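Local coordinates for acyl-coenzyme A oxidase acox-1.1 (Caenorhabditis elegans, PDB 5K3H), which catalyses the FAD-dependent, oxygen-consuming desaturation of acyl-CoA thioesters to (2E)-enoyl-CoA, the first step of peroxisomal beta-oxidation, which also serves ascaroside pheromone biosynthesis, at residues A506-K509 and F510-L513; L655-D659 and T660-P664. One frame throughout, in Å; residues are numbered along the deposited sequence.

Contact 1. Residues A506-K509 and F510-L513; sequences AANK and FFGL
F511 lies back along the helix over A507, one turn earlier. Its CE2 reaches the A507 methyl, CB, at 3.8 Å, and the carbonyl oxygen A507 O sits over one face of the ring, 3.1 Å above its plane and displaced toward the rim. That ring position follows from chi1 of -60°, which sets CG beside the backbone N and turns the phenyl toward the preceding turn. The same oxygen, A507 O, accepts the N-H of F511 N at 2.7 Å, almost linearly at 178°. At the ring's edge, and in its plane, N508 OD1 approaches F511 CD2 at 3.6 Å, with amide and ring planes 59° apart. This side is the close-packed one: A507 and F511 both lie against V449 of helix 437-456, and A507 also meets A452. Were F511 an alanine, the A507 methyl and V449 would probably be left with a gap where the ring had been, and N508 OD1 would lose the ring edge beside it. F510, its CG anti to the backbone N, leads off another way and meets W524 edge-to-face on helix 520-553.

Toward solvent the contact thins out at N508, whose amide lies at the exposed margin, its OD1 weakly bonded to K456. K509 runs fully extended between helix 520-553, where its NZ is hydrogen-bonded to K526 O, and the second subunit, where the side chain packs on Y601. L513 CG rests on K509 O at 3.5 Å, and L513 N bonds K509 O at 3.1 Å. This bond and that of F511 N to A507 O are i to i+4 bonds of a regular alpha-helix, here the end part of helix 489-515 in the C-terminal helical region, packed against helices 437-456 and 520-553.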
loop_
_atom_site.group_PDB
_atom_site.type_symbol
_atom_site.label_atom_id
_atom_site.label_comp_id
_atom_site.label_asym_id
_atom_site.label_seq_id
_atom_site.Cartn_x
_atom_site.Cartn_y
_atom_site.Cartn_z
ATOM N N ALA B 506 -4.269 -22.759 -19.658
ATOM C CA ALA B 506 -3.097 -21.937 -19.925
ATOM C C ALA B 506 -2.008 -22.731 -20.629
ATOM O O ALA B 506 -1.364 -22.219 -21.550
ATOM C CB ALA B 506 -2.559 -21.364 -18.615
ATOM N N ALA B 507 -1.795 -23.985 -20.228
ATOM C CA ALA B 507 -0.779 -24.791 -20.900
ATOM C C ALA B 507 -1.162 -25.052 -22.357
ATOM O O ALA B 507 -0.327 -24.924 -23.263
ATOM C CB ALA B 507 -0.537 -26.090 -20.121
ATOM N N ASN B 508 -2.437 -25.351 -22.613
ATOM C CA ASN B 508 -2.872 -25.561 -23.988
ATOM C C ASN B 508 -2.776 -24.287 -24.810
ATOM O O ASN B 508 -2.547 -24.362 -26.026
ATOM C CB ASN B 508 -4.293 -26.107 -24.030
ATOM C CG ASN B 508 -4.337 -27.566 -23.687
ATOM O OD1 ASN B 508 -3.352 -28.280 -23.898
ATOM N ND2 ASN B 508 -5.469 -28.033 -23.185
ATOM N N LYS B 509 -2.944 -23.114 -24.184
ATOM C CA LYS B 509 -2.709 -21.869 -24.918
ATOM C C LYS B 509 -1.251 -21.784 -25.366
ATOM O O LYS B 509 -0.958 -21.446 -26.518
ATOM C CB LYS B 509 -3.085 -20.654 -24.068
ATOM C CG LYS B 509 -2.766 -19.333 -24.774
ATOM C CD LYS B 509 -3.043 -18.105 -23.898
ATOM C CE LYS B 509 -2.857 -16.809 -24.699
ATOM N NZ LYS B 509 -3.224 -15.600 -23.894
ATOM N N PHE B 510 -0.328 -22.086 -24.450
ATOM C CA PHE B 510 1.092 -22.127 -24.773
ATOM C C PHE B 510 1.380 -23.190 -25.838
ATOM O O PHE B 510 1.983 -22.897 -26.877
ATOM C CB PHE B 510 1.874 -22.375 -23.475
ATOM C CG PHE B 510 3.336 -22.622 -23.661
ATOM C CD1 PHE B 510 4.131 -21.718 -24.352
ATOM C CD2 PHE B 510 3.925 -23.747 -23.118
ATOM C CE1 PHE B 510 5.491 -21.946 -24.502
ATOM C CE2 PHE B 510 5.267 -23.977 -23.267
ATOM C CZ PHE B 510 6.051 -23.079 -23.962
ATOM N N PHE B 511 0.946 -24.433 -25.596
ATOM C CA PHE B 511 1.133 -25.496 -26.578
ATOM C C PHE B 511 0.504 -25.130 -27.917
ATOM O O PHE B 511 1.115 -25.328 -28.974
ATOM C CB PHE B 511 0.507 -26.798 -26.085
ATOM C CG PHE B 511 1.077 -27.323 -24.791
ATOM C CD1 PHE B 511 2.409 -27.137 -24.464
ATOM C CD2 PHE B 511 0.255 -28.009 -23.893
ATOM C CE1 PHE B 511 2.918 -27.633 -23.265
ATOM C CE2 PHE B 511 0.752 -28.505 -22.698
ATOM C CZ PHE B 511 2.091 -28.319 -22.382
ATOM N N GLY B 512 -0.709 -24.571 -27.898
ATOM C CA GLY B 512 -1.395 -24.304 -29.153
ATOM C C GLY B 512 -0.663 -23.314 -30.036
ATOM O O GLY B 512 -0.587 -23.499 -31.249
ATOM N N LEU B 513 -0.115 -22.249 -29.440
ATOM C CA LEU B 513 0.621 -21.240 -30.203
ATOM C C LEU B 513 1.880 -21.825 -30.834
ATOM O O LEU B 513 2.247 -21.453 -31.957
ATOM C CB LEU B 513 0.979 -20.045 -29.314
ATOM C CG LEU B 513 -0.192 -19.118 -28.976
ATOM C CD1 LEU B 513 0.184 -18.178 -27.835
ATOM C CD2 LEU B 513 -0.644 -18.340 -30.171
#

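Contact 2. Residues L655-D659 and T660-P664; sequences LPSVD and TYLKP
P656 O is gripped twice by T660: the backbone N donates at 2.8 Å and 177°, nearly in line with the carbonyl, and the side-chain OG1 adds a weak bond at 3.2 Å. With chi1 at -53°, OG1 lies beside the T660 backbone N, which brings both donors to one oxygen. The next bond is poorer, Y661 N reaching S657 O at 3.2 Å from well above the carbonyl plane. Past Y661 the chain kinks, L662 taking a positive phi of 72°, and K663 N returns to V658 O at 3.1 Å in the carbonyl plane, on a lone pair. A short helix beginning at P656 and a second, 663-668, thus meet at a tight turn, with L662 as N-cap of the second, near the C-terminus. V658 CG2 meets L662 CD2 at 4.0 Å, the two side chains crossing at about a right angle. T660 CG2 sits over the centre of the Y661 ring, 3.7 Å above its plane. D659 and K663 run side by side, D659 OD1 and K663 NZ forming a long salt bridge of 3.7 Å, but NZ makes its stronger bond to K226 O of the second subunit, and V658 packs on H228 of that subunit.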
loop_
_atom_site.group_PDB
_atom_site.type_symbol
_atom_site.label_atom_id
_atom_site.label_comp_id
_atom_site.label_asym_id
_atom_site.label_seq_id
_atom_site.Cartn_x
_atom_site.Cartn_y
_atom_site.Cartn_z
ATOM N N LEU B 655 7.489 27.031 16.042
ATOM C CA LEU B 655 8.458 26.324 15.226
ATOM C C LEU B 655 9.449 27.332 14.655
ATOM O O LEU B 655 9.082 28.485 14.394
ATOM C CB LEU B 655 7.782 25.570 14.074
ATOM C CG LEU B 655 6.818 24.398 14.292
ATOM C CD1 LEU B 655 6.430 23.789 12.951
ATOM C CD2 LEU B 655 7.426 23.333 15.194
ATOM N N PRO B 656 10.712 26.930 14.464
ATOM C CA PRO B 656 11.647 27.812 13.745
ATOM C C PRO B 656 11.099 28.306 12.425
ATOM O O PRO B 656 11.300 29.479 12.084
ATOM C CB PRO B 656 12.877 26.919 13.546
ATOM C CG PRO B 656 12.839 25.992 14.716
ATOM C CD PRO B 656 11.375 25.719 14.977
ATOM N N SER B 657 10.342 27.465 11.709
ATOM C CA SER B 657 9.769 27.889 10.438
ATOM C C SER B 657 8.884 29.101 10.623
ATOM O O SER B 657 8.685 29.866 9.675
ATOM C CB SER B 657 8.961 26.760 9.788
ATOM O OG SER B 657 7.816 26.414 10.547
ATOM N N VAL B 658 8.318 29.266 11.821
ATOM C CA VAL B 658 7.467 30.417 12.113
ATOM C C VAL B 658 8.300 31.641 12.489
ATOM O O VAL B 658 7.973 32.766 12.093
ATOM C CB VAL B 658 6.443 30.057 13.208
ATOM C CG1 VAL B 658 5.594 31.260 13.554
ATOM C CG2 VAL B 658 5.536 28.909 12.734
ATOM N N ASP B 659 9.377 31.459 13.265
ATOM C CA ASP B 659 10.227 32.600 13.613
ATOM C C ASP B 659 10.991 33.120 12.397
ATOM O O ASP B 659 11.035 34.331 12.150
ATOM C CB ASP B 659 11.185 32.239 14.745
ATOM C CG ASP B 659 10.540 32.400 16.116
ATOM O OD1 ASP B 659 9.671 33.294 16.260
ATOM O OD2 ASP B 659 10.915 31.648 17.054
ATOM N N THR B 660 11.591 32.219 11.620
ATOM C CA THR B 660 12.424 32.639 10.501
ATOM C C THR B 660 11.583 33.120 9.326
ATOM O O THR B 660 11.809 34.209 8.788
ATOM C CB THR B 660 13.303 31.476 10.063
ATOM O OG1 THR B 660 14.017 30.971 11.200
ATOM C CG2 THR B 660 14.267 31.916 8.975
ATOM N N TYR B 661 10.607 32.324 8.924
ATOM C CA TYR B 661 9.711 32.621 7.824
ATOM C C TYR B 661 8.310 32.744 8.393
ATOM O O TYR B 661 8.119 32.727 9.607
ATOM C CB TYR B 661 9.780 31.530 6.755
ATOM C CG TYR B 661 11.183 31.113 6.320
ATOM C CD1 TYR B 661 11.975 31.954 5.552
ATOM C CD2 TYR B 661 11.687 29.864 6.647
ATOM C CE1 TYR B 661 13.230 31.571 5.138
ATOM C CE2 TYR B 661 12.941 29.471 6.238
ATOM C CZ TYR B 661 13.714 30.325 5.475
ATOM O OH TYR B 661 14.980 29.938 5.052
ATOM N N LEU B 662 7.323 32.922 7.526
ATOM C CA LEU B 662 5.940 32.791 7.987
ATOM C C LEU B 662 5.493 33.958 8.862
ATOM O O LEU B 662 4.580 34.695 8.475
ATOM C CB LEU B 662 5.722 31.456 8.729
ATOM C CG LEU B 662 5.063 30.310 7.950
ATOM C CD1 LEU B 662 5.658 30.154 6.554
ATOM C CD2 LEU B 662 5.175 29.002 8.736
ATOM N N LYS B 663 6.074 34.136 10.053
ATOM C CA LYS B 663 5.695 35.325 10.815
ATOM C C LYS B 663 6.313 36.583 10.218
ATOM O O LYS B 663 5.580 37.567 10.025
ATOM C CB LYS B 663 5.981 35.132 12.305
ATOM C CG LYS B 663 5.369 36.231 13.180
ATOM C CD LYS B 663 5.612 35.941 14.659
ATOM C CE LYS B 663 7.047 36.231 15.089
ATOM N NZ LYS B 663 7.222 36.010 16.561
ATOM N N PRO B 664 7.610 36.633 9.887
ATOM C CA PRO B 664 8.077 37.753 9.054
ATOM C C PRO B 664 7.206 37.969 7.826
ATOM O O PRO B 664 6.866 39.115 7.498
ATOM C CB PRO B 664 9.508 37.332 8.677
ATOM C CG PRO B 664 9.969 36.511 9.860
ATOM C CD PRO B 664 8.732 35.772 10.327
#

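Overall arrangement
Both contacts are local, between neighbours along the chain in its C-terminal part, yet they share no element and lie far apart, their centres about 67 Å from each other and their nearest atoms about 55 Å. Both are partly buried rather than core. Contact 1 is uninterrupted alpha-helix, packed mainly on helices 437-456 and 520-553 of its own chain, with K509 reaching the second subunit; its side-chain chemistry is chiefly aromatic and aliphatic. Contact 2 is a break between two short helices near the C-terminus, farther from the chain centre; its buried side chains press largely on the second subunit, and its polar groups do more of the work. In each, a lysine bonds a backbone carbonyl, but only in contact 2 is that carbonyl on the other chain.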